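Local coordinates for putative secreted lipase (Streptomyces sp. W007, PDB 5H6B), which probably hydrolyses the ester bonds of triacylglycerols, as a thermostable secreted lipase of the alpha/beta-hydrolase fold, at residues I134-H139 with Y192-T197; T197-V202 with V227-H232; V219-L224 with T237-A242; D223-D228 with T258-V263. One frame throughout, in Å; residues are numbered along the deposited sequence.

In the fold
All four contacts lie in the C-terminal half of an alpha/beta-hydrolase fold, around the end of its parallel sheet that carries strands 128-134, 191-196 and 216-220. Contact 1 joins the first two of these strands and comes first along the chain. Contact 2, its centre about 12 Å away, picks up at the shared Thr197 and pairs two loops holding the probable catalytic Asp200 and His232. Contacts 2 and 3 interleave in sequence, with centres about 9 Å apart. Contacts 3 and 4 both start from helix 221-224, their centres about 7 Å apart, and tie it to helix 240-250 and to the C-terminal tail. The series thus runs from the buried sheet out to a partly buried disulfide near the C-terminus.

Contact 1 of 4, residues I134-H139 with Y192-T197. With ZN (zinc ion), chain D.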
# COMPACT_ATOMS: atom_id res chain seq x y z
N ILE A 134 3.53 -1.31 2.92
CA ILE A 134 4.92 -1.58 2.60
C ILE A 134 5.53 -0.21 2.37
O ILE A 134 5.08 0.54 1.52
CB ILE A 134 5.07 -2.44 1.33
CG1 ILE A 134 4.13 -3.64 1.36
CG2 ILE A 134 6.51 -2.92 1.19
CD1 ILE A 134 4.19 -4.50 0.12
N ALA A 135 6.54 0.11 3.18
CA ALA A 135 7.16 1.42 3.22
C ALA A 135 6.17 2.59 3.23
O ALA A 135 6.38 3.57 2.53
CB ALA A 135 8.17 1.55 2.09
N PRO A 136 5.09 2.49 4.03
CA PRO A 136 4.06 3.55 3.98
C PRO A 136 4.51 4.85 4.66
O PRO A 136 5.08 4.79 5.76
CB PRO A 136 2.91 2.92 4.75
CG PRO A 136 3.59 2.07 5.78
CD PRO A 136 4.84 1.55 5.14
N ASP A 137 4.27 6.01 4.05
CA ASP A 137 4.60 7.28 4.73
C ASP A 137 3.48 7.75 5.64
O ASP A 137 2.86 8.80 5.41
CB ASP A 137 5.07 8.37 3.76
CG ASP A 137 4.05 8.73 2.67
OD1 ASP A 137 3.16 7.93 2.29
OD2 ASP A 137 4.18 9.85 2.17
N ASN A 138 3.26 7.01 6.73
CA ASN A 138 2.05 7.17 7.57
C ASN A 138 1.97 8.50 8.34
O ASN A 138 0.87 8.93 8.72
CB ASN A 138 1.84 5.96 8.50
CG ASN A 138 1.14 4.80 7.80
OD1 ASN A 138 0.10 5.00 7.18
ND2 ASN A 138 1.68 3.58 7.93
N HIS A 139 3.13 9.13 8.57
CA HIS A 139 3.20 10.50 9.10
C HIS A 139 3.94 11.43 8.15
O HIS A 139 4.58 12.40 8.57
CB HIS A 139 3.82 10.49 10.50
CG HIS A 139 3.19 9.46 11.37
ND1 HIS A 139 3.64 8.16 11.39
CD2 HIS A 139 2.08 9.50 12.13
CE1 HIS A 139 2.86 7.45 12.18
NE2 HIS A 139 1.92 8.24 12.64
N TYR A 192 -3.61 -4.12 11.24
CA TYR A 192 -2.62 -3.33 10.53
C TYR A 192 -1.27 -4.00 10.61
O TYR A 192 -0.84 -4.38 11.70
CB TYR A 192 -2.48 -1.96 11.19
CG TYR A 192 -3.71 -1.07 11.12
CD1 TYR A 192 -4.78 -1.25 12.01
CD2 TYR A 192 -3.78 -0.03 10.21
CE1 TYR A 192 -5.88 -0.41 11.98
CE2 TYR A 192 -4.87 0.81 10.18
CZ TYR A 192 -5.92 0.63 11.05
OH TYR A 192 -6.99 1.48 10.96
N THR A 193 -0.60 -4.10 9.45
CA THR A 193 0.81 -4.53 9.39
C THR A 193 1.60 -3.44 8.63
O THR A 193 1.09 -2.82 7.70
CB THR A 193 0.97 -5.90 8.70
OG1 THR A 193 0.07 -6.85 9.29
CG2 THR A 193 2.41 -6.43 8.77
N VAL A 194 2.83 -3.19 9.07
CA VAL A 194 3.74 -2.28 8.40
C VAL A 194 5.06 -3.02 8.23
O VAL A 194 5.59 -3.61 9.18
CB VAL A 194 3.97 -0.98 9.18
CG1 VAL A 194 4.98 -0.09 8.47
CG2 VAL A 194 2.67 -0.22 9.37
N ILE A 195 5.57 -3.02 7.00
CA ILE A 195 6.86 -3.59 6.69
C ILE A 195 7.69 -2.42 6.17
O ILE A 195 7.34 -1.79 5.17
CB ILE A 195 6.74 -4.70 5.63
CG1 ILE A 195 5.73 -5.77 6.07
CG2 ILE A 195 8.11 -5.32 5.37
CD1 ILE A 195 5.19 -6.61 4.94
N ALA A 196 8.78 -2.15 6.88
CA ALA A 196 9.68 -1.06 6.61
C ALA A 196 11.08 -1.58 6.45
O ALA A 196 11.41 -2.68 6.94
CB ALA A 196 9.62 -0.04 7.74
N THR A 197 11.90 -0.78 5.78
CA THR A 197 13.33 -1.07 5.59
C THR A 197 14.16 0.09 6.16
O THR A 197 13.84 1.29 5.96
CB THR A 197 13.71 -1.32 4.12
OG1 THR A 197 15.13 -1.39 3.99
CG2 THR A 197 13.19 -0.22 3.18
ZN ZN D . 0.79 8.31 14.59
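Ala135 and Ile195 join the backbones where two parallel strands part: Ala135 N donates to Ile195 O at 2.9 Å, with an N-H...O angle of 170°. The same oxygen receives a CA-H...O contact from Ile134 CA at 3.5 Å, so two successive residues converge on one acceptor. Ile134 and Ile195 form a parallel beta bridge and send their side chains to the same face of the sheet.

Apolar contact lies on the other face. CG and CD of Pro136 lie on Val194 CG1, with CD at 3.7 Å. That methyl is anti to the backbone N of Val194 (chi1 177°), while CG2 passes Asn138 ND2 at 4.2 Å; the amide nitrogen is bonded to Gln209 O.

Farther along the loop His139 NE2 binds a zinc ion at 2.3 Å, a site shared with Asp185. ND1 of His139 is hydrogen-bonded to Thr208 O, so the two bonds together fix the turn of the ring.

Helix 240-250 packs on the isoleucine face, touching both Ile134 and Ile195 with Val246. Ala135 meets His232 and Ile235 of helix 232-237, and strand 216-220 flanks strand 191-196 on its outer side.

Contact 2 of 4, residues T197-V202 with V227-H232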
# COMPACT_ATOMS: atom_id res chain seq x y z
N THR A 197 11.90 -0.78 5.78
CA THR A 197 13.33 -1.07 5.59
C THR A 197 14.16 0.09 6.16
O THR A 197 13.84 1.29 5.96
CB THR A 197 13.71 -1.32 4.12
OG1 THR A 197 15.13 -1.39 3.99
CG2 THR A 197 13.19 -0.22 3.18
N LYS A 198 15.24 -0.26 6.84
CA LYS A 198 16.08 0.71 7.51
C LYS A 198 16.90 1.47 6.49
O LYS A 198 17.45 2.49 6.81
CB LYS A 198 17.00 0.02 8.52
CG LYS A 198 18.27 -0.56 7.91
CD LYS A 198 18.91 -1.61 8.78
CE LYS A 198 19.43 -1.04 10.08
NZ LYS A 198 19.93 -2.17 10.90
N TYR A 199 17.00 0.95 5.26
CA TYR A 199 17.69 1.67 4.17
C TYR A 199 16.73 2.56 3.36
O TYR A 199 17.09 2.99 2.26
CB TYR A 199 18.41 0.67 3.28
CG TYR A 199 19.32 -0.22 4.07
CD1 TYR A 199 20.53 0.26 4.59
CD2 TYR A 199 18.96 -1.54 4.34
CE1 TYR A 199 21.37 -0.56 5.34
CE2 TYR A 199 19.79 -2.37 5.08
CZ TYR A 199 20.98 -1.88 5.59
OH TYR A 199 21.78 -2.73 6.33
N ASP A 200 15.54 2.85 3.90
CA ASP A 200 14.61 3.76 3.24
C ASP A 200 15.22 5.15 3.10
O ASP A 200 15.55 5.78 4.09
CB ASP A 200 13.28 3.82 3.97
CG ASP A 200 12.13 4.27 3.07
OD1 ASP A 200 12.26 5.34 2.44
OD2 ASP A 200 11.07 3.56 3.03
N GLN A 201 15.36 5.62 1.86
CA GLN A 201 15.91 6.94 1.55
C GLN A 201 14.85 8.04 1.30
O GLN A 201 15.20 9.21 1.20
CB GLN A 201 16.86 6.82 0.34
CG GLN A 201 16.22 6.76 -1.07
CD GLN A 201 15.61 5.41 -1.45
OE1 GLN A 201 15.08 4.68 -0.60
NE2 GLN A 201 15.67 5.08 -2.75
N VAL A 202 13.59 7.63 1.16
CA VAL A 202 12.47 8.51 0.76
C VAL A 202 11.65 9.00 1.95
O VAL A 202 11.14 10.12 1.92
CB VAL A 202 11.48 7.76 -0.19
CG1 VAL A 202 10.20 8.56 -0.47
CG2 VAL A 202 12.18 7.37 -1.49
N VAL A 227 20.67 -9.35 5.51
CA VAL A 227 21.36 -8.96 4.27
C VAL A 227 20.41 -8.50 3.14
O VAL A 227 20.85 -8.26 2.02
CB VAL A 227 22.32 -10.07 3.77
CG1 VAL A 227 23.53 -10.21 4.70
CG2 VAL A 227 21.61 -11.41 3.61
N ASP A 228 19.11 -8.36 3.42
CA ASP A 228 18.17 -7.71 2.50
C ASP A 228 18.30 -6.20 2.68
O ASP A 228 17.79 -5.62 3.65
CB ASP A 228 16.73 -8.19 2.73
CG ASP A 228 15.74 -7.63 1.71
OD1 ASP A 228 16.12 -6.74 0.92
OD2 ASP A 228 14.57 -8.07 1.71
N LEU A 229 18.99 -5.56 1.74
CA LEU A 229 19.22 -4.13 1.79
C LEU A 229 18.28 -3.33 0.87
O LEU A 229 18.63 -2.22 0.48
CB LEU A 229 20.68 -3.84 1.43
CG LEU A 229 21.75 -4.76 2.04
CD1 LEU A 229 23.14 -4.32 1.58
CD2 LEU A 229 21.69 -4.79 3.57
N SER A 230 17.10 -3.86 0.53
CA SER A 230 16.11 -3.12 -0.27
C SER A 230 15.90 -1.72 0.26
O SER A 230 15.80 -1.52 1.46
CB SER A 230 14.74 -3.82 -0.30
OG SER A 230 14.77 -4.92 -1.17
N GLU A 231 15.81 -0.77 -0.65
CA GLU A 231 15.43 0.60 -0.33
C GLU A 231 13.92 0.78 -0.63
O GLU A 231 13.18 -0.20 -0.76
CB GLU A 231 16.36 1.62 -1.01
CG GLU A 231 16.58 1.48 -2.52
CD GLU A 231 15.29 1.49 -3.32
OE1 GLU A 231 14.85 0.39 -3.77
OE2 GLU A 231 14.69 2.58 -3.47
N HIS A 232 13.47 2.03 -0.74
CA HIS A 232 12.06 2.35 -0.74
C HIS A 232 11.29 1.73 -1.93
O HIS A 232 10.18 1.22 -1.75
CB HIS A 232 11.89 3.86 -0.72
CG HIS A 232 10.47 4.31 -0.62
ND1 HIS A 232 9.78 4.36 0.57
CD2 HIS A 232 9.60 4.75 -1.57
CE1 HIS A 232 8.55 4.79 0.36
NE2 HIS A 232 8.42 5.05 -0.93
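His232 presents the edge of its imidazole to Asp200, ND1 donating to OD2 at 2.9 Å. OD2 lies in the ring plane and is met on its syn side, although the carboxylate is turned 62° from the ring. The other oxygen, OD1, takes Val202 N in an Asx turn and also Val203 N, so OD1 is held by two backbone N-H groups. Val202 comes over one face of the imidazole, its CB 3.8 Å from the ring centroid in a CH-pi contact.

Beyond this segment pair, His232 NE2 bonds to Ser109 OG, on what is probably the nucleophile elbow (GxSxG). Together with Asp200 this is consistent with the Ser-His-Asp catalytic triad of alpha/beta-hydrolase lipases. A phenylalanine in place of His232 would probably leave Asp200 OD2 without its straight N-H partner and Ser109 OG without its hydrogen-bond partner.

Gln201, with CG between its backbone N and carbonyl carbon (chi1 80°) and a bend at chi2, brings both amide atoms across. OE1 accepts His232 N at 3.1 Å on a lone pair, and NE2 reaches the anti lone pair of Glu231 OE2 at 2.8 Å, amide and carboxylate planes standing 76° apart. Glu231 is the N-cap of helix 232-237, its carboxylate also taking Val233 N and Ala234 N. Farther along, Thr197 OG1 donates to Ser230 O at 2.6 Å, and Leu229 CD2 meets Tyr199 CE2 obliquely at 3.4 Å, while Lys198 CG lies over a face of that tyrosine ring.

Contact 3 of 4, residues V219-L224 with T237-A242; sequences VLLQDL and TIDRIA
The N-terminal end of helix 240-250, with Asp239 as its N-cap, packs through Ile241 against Leu221 and Leu224 of the short, weakly bonded helical turn after strand 216-220, an outermost strand of the alpha/beta-hydrolase sheet. Leu221 reaches across with its first torsion extended, N and CG anti (chi1 -179°), and splits its two methyls between partners. CD1 lies 3.7 Å from Ile241 CG2, the two side chains crossing at about a right angle, and 4.3 Å from Ala242 CB. CD2 goes to the carboxylate of Asp239, 3.5 Å from OD2. Three residues on, Leu224 CB adds a looser contact with Ile241 CG2 at 4.2 Å.

Asp239 uses its oxygens differently. OD1 accepts Ala242 N at 3.0 Å, the donor standing above the carboxylate plane, while OD2 bonds to Ser230 OG and has Asp228 OD2 close by. With alanine in place of Asp239, Ala242 N is likely to lose its cap and Ser230 OG its carboxylate partner, and a gap would probably open beside Leu221 CD2.

Ile235 of helix 232-237 touches both Leu221 and Ala242. No hydrogen bond crosses between the segments: cohesion rests on methyl packing beside a buried carboxylate. The start of the helix would tend to stabilise negative charge on Asp239, whereas the nearness of Asp228 may raise the proton affinity of one of the two acids.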
# COMPACT_ATOMS: atom_id res chain seq x y z
N VAL A 219 7.07 -4.37 11.42
CA VAL A 219 8.10 -5.32 11.05
C VAL A 219 9.24 -4.61 10.32
O VAL A 219 9.01 -3.84 9.37
CB VAL A 219 7.51 -6.40 10.13
CG1 VAL A 219 8.56 -7.45 9.76
CG2 VAL A 219 6.30 -7.04 10.80
N LEU A 220 10.45 -4.88 10.78
CA LEU A 220 11.65 -4.38 10.16
C LEU A 220 12.16 -5.48 9.24
O LEU A 220 12.47 -6.59 9.70
CB LEU A 220 12.70 -4.03 11.21
CG LEU A 220 14.00 -3.42 10.67
CD1 LEU A 220 13.72 -2.11 9.95
CD2 LEU A 220 15.01 -3.21 11.80
N LEU A 221 12.26 -5.15 7.95
CA LEU A 221 12.70 -6.11 6.92
C LEU A 221 14.03 -6.80 7.25
O LEU A 221 14.22 -7.99 6.96
CB LEU A 221 12.84 -5.39 5.56
CG LEU A 221 13.26 -6.21 4.35
CD1 LEU A 221 12.16 -7.22 4.03
CD2 LEU A 221 13.59 -5.30 3.16
N GLN A 222 14.95 -6.05 7.84
CA GLN A 222 16.26 -6.58 8.16
C GLN A 222 16.20 -7.56 9.36
O GLN A 222 17.10 -8.38 9.49
CB GLN A 222 17.29 -5.48 8.35
CG GLN A 222 17.67 -4.74 7.05
CD GLN A 222 16.53 -3.91 6.46
OE1 GLN A 222 16.31 -3.89 5.25
NE2 GLN A 222 15.80 -3.23 7.31
N ASP A 223 15.16 -7.51 10.20
CA ASP A 223 14.92 -8.56 11.22
C ASP A 223 14.60 -9.90 10.57
O ASP A 223 14.94 -10.94 11.12
CB ASP A 223 13.77 -8.20 12.20
CG ASP A 223 14.16 -7.13 13.20
OD1 ASP A 223 15.36 -6.90 13.40
OD2 ASP A 223 13.26 -6.49 13.78
N LEU A 224 13.94 -9.85 9.42
CA LEU A 224 13.58 -11.04 8.65
C LEU A 224 14.78 -11.56 7.85
O LEU A 224 15.03 -12.76 7.81
CB LEU A 224 12.43 -10.71 7.69
CG LEU A 224 11.18 -10.07 8.29
CD1 LEU A 224 10.20 -9.74 7.19
CD2 LEU A 224 10.58 -11.00 9.33
N THR A 237 8.11 -3.43 -4.79
CA THR A 237 8.01 -3.83 -6.20
C THR A 237 8.54 -5.25 -6.45
O THR A 237 7.84 -6.06 -7.04
CB THR A 237 8.74 -2.80 -7.12
OG1 THR A 237 10.05 -2.53 -6.62
CG2 THR A 237 7.99 -1.51 -7.17
N ILE A 238 9.76 -5.55 -5.99
CA ILE A 238 10.46 -6.81 -6.34
C ILE A 238 10.88 -7.72 -5.17
O ILE A 238 11.37 -8.82 -5.39
CB ILE A 238 11.73 -6.49 -7.14
CG1 ILE A 238 12.70 -5.62 -6.33
CG2 ILE A 238 11.37 -5.78 -8.45
CD1 ILE A 238 14.09 -5.59 -6.92
N ASP A 239 10.71 -7.26 -3.94
CA ASP A 239 11.26 -7.96 -2.80
C ASP A 239 10.31 -9.10 -2.34
O ASP A 239 9.29 -8.85 -1.72
CB ASP A 239 11.53 -6.93 -1.70
CG ASP A 239 12.36 -7.49 -0.59
OD1 ASP A 239 12.15 -8.68 -0.27
OD2 ASP A 239 13.22 -6.76 -0.05
N ARG A 240 10.66 -10.35 -2.67
CA ARG A 240 9.87 -11.52 -2.27
C ARG A 240 9.90 -11.80 -0.76
O ARG A 240 8.99 -12.44 -0.24
CB ARG A 240 10.35 -12.79 -2.96
CG ARG A 240 9.84 -12.98 -4.37
CD ARG A 240 10.66 -12.17 -5.33
NE ARG A 240 10.37 -12.51 -6.73
CZ ARG A 240 10.70 -11.73 -7.77
NH1 ARG A 240 11.33 -10.55 -7.62
NH2 ARG A 240 10.37 -12.15 -8.99
N ILE A 241 10.96 -11.37 -0.06
CA ILE A 241 11.00 -11.46 1.39
C ILE A 241 9.86 -10.61 1.95
O ILE A 241 9.02 -11.12 2.71
CB ILE A 241 12.38 -11.05 1.95
CG1 ILE A 241 13.41 -12.12 1.59
CG2 ILE A 241 12.32 -10.88 3.45
CD1 ILE A 241 14.86 -11.66 1.68
N ALA A 242 9.81 -9.34 1.54
CA ALA A 242 8.69 -8.48 1.90
C ALA A 242 7.35 -9.10 1.50
O ALA A 242 6.42 -9.13 2.30
CB ALA A 242 8.83 -7.10 1.29

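Contact 4 of 4, residues D223-D228 with T258-V263; sequences DLCPVD and TTCASV
Leu224 meets Thr258 with its CB and both methyls. Its CB lies 3.6 Å from Thr258 O; CG, set beside the backbone N (chi1 -52°), then divides the branch. CD2 stays near the same carbonyl, 3.8 Å from Thr258 O, whereas CD1 runs on obliquely to Thr258 CB and CG2, each at 4.2 Å. The hydroxyl of Thr258 faces other company, bonded to Glu245 and His244 of helix 240-250. The backbone of Leu224 takes part too: its O receives a CA-H...O contact from Thr259 CA at 3.4 Å. No conventional hydrogen bond joins the segments, which run nearly parallel here, 12° apart.

The covalent link comes one residue on, in the disulfide between Cys225 and Cys260. SG meets SG at 2.1 Å with a right-handed chi3 of 102°, tying the loop after helix 221-224 to the C-terminal tail beyond helix 240-250. Cys225 starts a type I turn ending at Asp228, and Cys260 opens a 3-10 segment whose entry is braced by an ST turn, Thr259 OG1 accepting Ala261 N.

Two apolar side chains of the turn lie near Cys260 SG: Val227 CG2 approaches Cys260 SG at 4.0 Å and Pro226 CD lies 4.2 Å from the same Cys260 SG, both from exposed residues. Cys225 also touches Ile241 of helix 240-250.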
# COMPACT_ATOMS: atom_id res chain seq x y z
N ASP A 223 15.16 -7.51 10.20
CA ASP A 223 14.92 -8.56 11.22
C ASP A 223 14.60 -9.90 10.57
O ASP A 223 14.94 -10.94 11.12
CB ASP A 223 13.77 -8.20 12.20
CG ASP A 223 14.16 -7.13 13.20
OD1 ASP A 223 15.36 -6.90 13.40
OD2 ASP A 223 13.26 -6.49 13.78
N LEU A 224 13.94 -9.85 9.42
CA LEU A 224 13.58 -11.04 8.65
C LEU A 224 14.78 -11.56 7.85
O LEU A 224 15.03 -12.76 7.81
CB LEU A 224 12.43 -10.71 7.69
CG LEU A 224 11.18 -10.07 8.29
CD1 LEU A 224 10.20 -9.74 7.19
CD2 LEU A 224 10.58 -11.00 9.33
N CYS A 225 15.50 -10.66 7.20
CA CYS A 225 16.73 -11.00 6.51
C CYS A 225 17.73 -9.85 6.68
O CYS A 225 17.59 -8.81 6.03
CB CYS A 225 16.47 -11.29 5.03
SG CYS A 225 17.94 -11.79 4.10
N PRO A 226 18.75 -10.04 7.54
CA PRO A 226 19.81 -9.05 7.79
C PRO A 226 20.55 -8.52 6.55
O PRO A 226 21.04 -7.38 6.58
CB PRO A 226 20.82 -9.81 8.68
CG PRO A 226 20.00 -10.86 9.36
CD PRO A 226 18.88 -11.22 8.44
N VAL A 227 20.67 -9.35 5.51
CA VAL A 227 21.36 -8.96 4.27
C VAL A 227 20.41 -8.50 3.14
O VAL A 227 20.85 -8.26 2.02
CB VAL A 227 22.32 -10.07 3.77
CG1 VAL A 227 23.53 -10.21 4.70
CG2 VAL A 227 21.61 -11.41 3.61
N ASP A 228 19.11 -8.36 3.42
CA ASP A 228 18.17 -7.71 2.50
C ASP A 228 18.30 -6.20 2.68
O ASP A 228 17.79 -5.62 3.65
CB ASP A 228 16.73 -8.19 2.73
CG ASP A 228 15.74 -7.63 1.71
OD1 ASP A 228 16.12 -6.74 0.92
OD2 ASP A 228 14.57 -8.07 1.71
N THR A 258 9.39 -15.58 8.02
CA THR A 258 10.05 -15.08 6.82
C THR A 258 11.56 -14.94 7.09
O THR A 258 11.98 -14.23 8.01
CB THR A 258 9.42 -13.75 6.37
OG1 THR A 258 8.01 -13.93 6.17
CG2 THR A 258 10.04 -13.31 5.05
N THR A 259 12.36 -15.62 6.28
CA THR A 259 13.81 -15.58 6.38
C THR A 259 14.39 -15.20 5.01
O THR A 259 13.64 -15.01 4.05
CB THR A 259 14.38 -16.96 6.83
OG1 THR A 259 14.25 -17.90 5.77
CG2 THR A 259 13.65 -17.50 8.05
N CYS A 260 15.72 -15.12 4.92
CA CYS A 260 16.41 -14.92 3.64
C CYS A 260 16.03 -15.96 2.54
O CYS A 260 16.05 -15.65 1.34
CB CYS A 260 17.93 -14.90 3.86
SG CYS A 260 18.51 -13.59 5.01
N ALA A 261 15.66 -17.18 2.96
CA ALA A 261 15.24 -18.25 2.04
C ALA A 261 14.04 -17.88 1.19
O ALA A 261 13.85 -18.45 0.11
CB ALA A 261 14.96 -19.54 2.80
N SER A 262 13.23 -16.91 1.63
CA SER A 262 12.13 -16.43 0.80
C SER A 262 12.53 -15.62 -0.44
O SER A 262 11.66 -15.25 -1.21
CB SER A 262 11.16 -15.59 1.64
OG SER A 262 10.66 -16.34 2.72
N VAL A 263 13.82 -15.33 -0.64
CA VAL A 263 14.26 -14.44 -1.73
C VAL A 263 13.85 -14.91 -3.13
O VAL A 263 13.67 -14.08 -4.02
CB VAL A 263 15.79 -14.18 -1.69
CG1 VAL A 263 16.57 -15.36 -2.24
CG2 VAL A 263 16.16 -12.90 -2.44